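Local coordinates for mutual gliding motility protein C (MglC) (Myxococcus xanthus DK 1622, PDB 7CY1) that probably acts in the control of gliding motility and cell polarity, as a Roadblock/LC7-type partner of the Mgl polarity proteins, at residues Glu15-Cys20 against Leu92-His97. Numbering follows the deposited sequence.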
loop_
_atom_site.group_PDB
_atom_site.type_symbol
_atom_site.label_atom_id
_atom_site.label_comp_id
_atom_site.label_asym_id
_atom_site.label_seq_id
_atom_site.Cartn_x
_atom_site.Cartn_y
_atom_site.Cartn_z
ATOM N N GLU A 15 1.902 -5.327 -16.661
ATOM C CA GLU A 15 3.158 -6.107 -16.753
ATOM C C GLU A 15 3.535 -6.591 -15.353
ATOM O O GLU A 15 3.564 -5.770 -14.423
ATOM C CB GLU A 15 4.284 -5.274 -17.370
ATOM C CG GLU A 15 4.172 -5.167 -18.881
ATOM C CD GLU A 15 5.403 -4.625 -19.592
ATOM O OE1 GLU A 15 6.281 -4.040 -18.910
ATOM O OE2 GLU A 15 5.483 -4.790 -20.833
ATOM N N GLY A 16 3.792 -7.890 -15.231
ATOM C CA GLY A 16 4.218 -8.556 -13.989
ATOM C C GLY A 16 3.042 -9.031 -13.162
ATOM O O GLY A 16 3.302 -9.626 -12.105
ATOM N N ALA A 17 1.808 -8.792 -13.626
ATOM C CA ALA A 17 0.554 -9.193 -12.944
ATOM C C ALA A 17 0.512 -10.711 -12.766
ATOM O O ALA A 17 0.536 -11.392 -13.776
ATOM C CB ALA A 17 -0.644 -8.704 -13.722
ATOM N N LEU A 18 0.412 -11.201 -11.523
ATOM C CA LEU A 18 0.257 -12.640 -11.189
ATOM C C LEU A 18 -1.224 -13.025 -11.239
ATOM O O LEU A 18 -1.558 -14.133 -11.728
ATOM C CB LEU A 18 0.782 -12.921 -9.782
ATOM C CG LEU A 18 2.215 -12.487 -9.486
ATOM C CD1 LEU A 18 2.628 -12.969 -8.107
ATOM C CD2 LEU A 18 3.170 -13.016 -10.546
ATOM N N ALA A 19 -2.078 -12.184 -10.656
ATOM C CA ALA A 19 -3.485 -12.536 -10.397
ATOM C C ALA A 19 -4.268 -11.294 -10.028
ATOM O O ALA A 19 -3.702 -10.401 -9.389
ATOM C CB ALA A 19 -3.569 -13.570 -9.300
ATOM N N CYS A 20 -5.535 -11.287 -10.405
ATOM C CA CYS A 20 -6.538 -10.320 -9.924
ATOM C C CYS A 20 -7.742 -11.095 -9.407
ATOM O O CYS A 20 -8.199 -12.004 -10.108
ATOM C CB CYS A 20 -6.944 -9.353 -11.023
ATOM S SG CYS A 20 -7.788 -7.906 -10.348
ATOM N N LEU A 92 -11.313 -6.221 -4.044
ATOM C CA LEU A 92 -10.593 -6.592 -5.270
ATOM C C LEU A 92 -9.109 -6.551 -4.919
ATOM O O LEU A 92 -8.726 -5.610 -4.199
ATOM C CB LEU A 92 -11.009 -5.546 -6.302
ATOM C CG LEU A 92 -10.665 -5.791 -7.759
ATOM C CD1 LEU A 92 -11.267 -7.073 -8.269
ATOM C CD2 LEU A 92 -11.161 -4.614 -8.576
ATOM N N VAL A 93 -8.344 -7.565 -5.331
ATOM C CA VAL A 93 -6.895 -7.726 -5.026
ATOM C C VAL A 93 -6.170 -7.969 -6.340
ATOM O O VAL A 93 -6.470 -9.002 -6.978
ATOM C CB VAL A 93 -6.605 -8.934 -4.118
ATOM C CG1 VAL A 93 -5.138 -8.977 -3.742
ATOM C CG2 VAL A 93 -7.496 -8.973 -2.902
ATOM N N LEU A 94 -5.203 -7.114 -6.650
ATOM C CA LEU A 94 -4.226 -7.307 -7.739
ATOM C C LEU A 94 -2.876 -7.635 -7.104
ATOM O O LEU A 94 -2.425 -6.844 -6.271
ATOM C CB LEU A 94 -4.153 -6.025 -8.560
ATOM C CG LEU A 94 -3.030 -5.996 -9.592
ATOM C CD1 LEU A 94 -3.142 -7.165 -10.555
ATOM C CD2 LEU A 94 -3.046 -4.679 -10.331
ATOM N N ALA A 95 -2.286 -8.785 -7.449
ATOM C CA ALA A 95 -0.914 -9.175 -7.058
ATOM C C ALA A 95 -0.017 -9.089 -8.293
ATOM O O ALA A 95 -0.429 -9.585 -9.361
ATOM C CB ALA A 95 -0.899 -10.561 -6.466
ATOM N N LEU A 96 1.155 -8.472 -8.169
ATOM C CA LEU A 96 2.137 -8.465 -9.276
ATOM C C LEU A 96 3.537 -8.710 -8.724
ATOM O O LEU A 96 3.763 -8.569 -7.492
ATOM C CB LEU A 96 2.025 -7.194 -10.129
ATOM C CG LEU A 96 2.044 -5.839 -9.425
ATOM C CD1 LEU A 96 2.522 -4.764 -10.385
ATOM C CD2 LEU A 96 0.676 -5.467 -8.896
ATOM N N HIS A 97 4.403 -9.203 -9.609
ATOM C CA HIS A 97 5.829 -9.465 -9.328
ATOM C C HIS A 97 6.466 -8.119 -8.978
ATOM O O HIS A 97 6.027 -7.109 -9.562
ATOM C CB HIS A 97 6.474 -10.176 -10.530
ATOM C CG HIS A 97 7.878 -10.551 -10.244
ATOM N ND1 HIS A 97 8.930 -9.705 -10.520
ATOM C CD2 HIS A 97 8.400 -11.638 -9.635
ATOM C CE1 HIS A 97 10.050 -10.263 -10.103
ATOM N NE2 HIS A 97 9.752 -11.453 -9.564
#
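A classic beta bulge breaks the antiparallel register: two residues, Leu18 and Ala19, lie across from Ala95 alone. The carbonyl oxygen of Ala95 takes two donors: Leu18 N at 2.8 Å, tilted from the carbonyl plane, and Ala19 N in a weak bond of 3.3 Å. Ala95 N answers with a nearly linear bond to Ala19 O (2.9 Å, 168° at the hydrogen), and beyond the bulge His97 N donates to Gly16 O (2.8 Å), approaching from above the plane of the Gly16 carbonyl. Leu18, with helix-like backbone angles (-86°/-45°), points its CB toward the partner strand, on the same side of the sheet as Ala19 and Ala95. Leu18 CG lies 3.9 Å from both Ala95 O and His97 N. Ala17, Cys20, Leu94 and Leu96 occupy the opposite face, where Leu94 CD1 comes within 4.3 Å of Ala17 CB and Cys20 SG lies 4.1 Å from Leu92 CD1. Strands 17-24 and 90-97 are neighbouring inner strands, flanked by 29-34 and 79-85. Helix 44-61 packs on Leu18 and Ala95 through Trp47 and Tyr50, while helices 4-13 and 102-118 cover Cys20 and Leu92 on the other face, consistent with a Roadblock/LC7 fold.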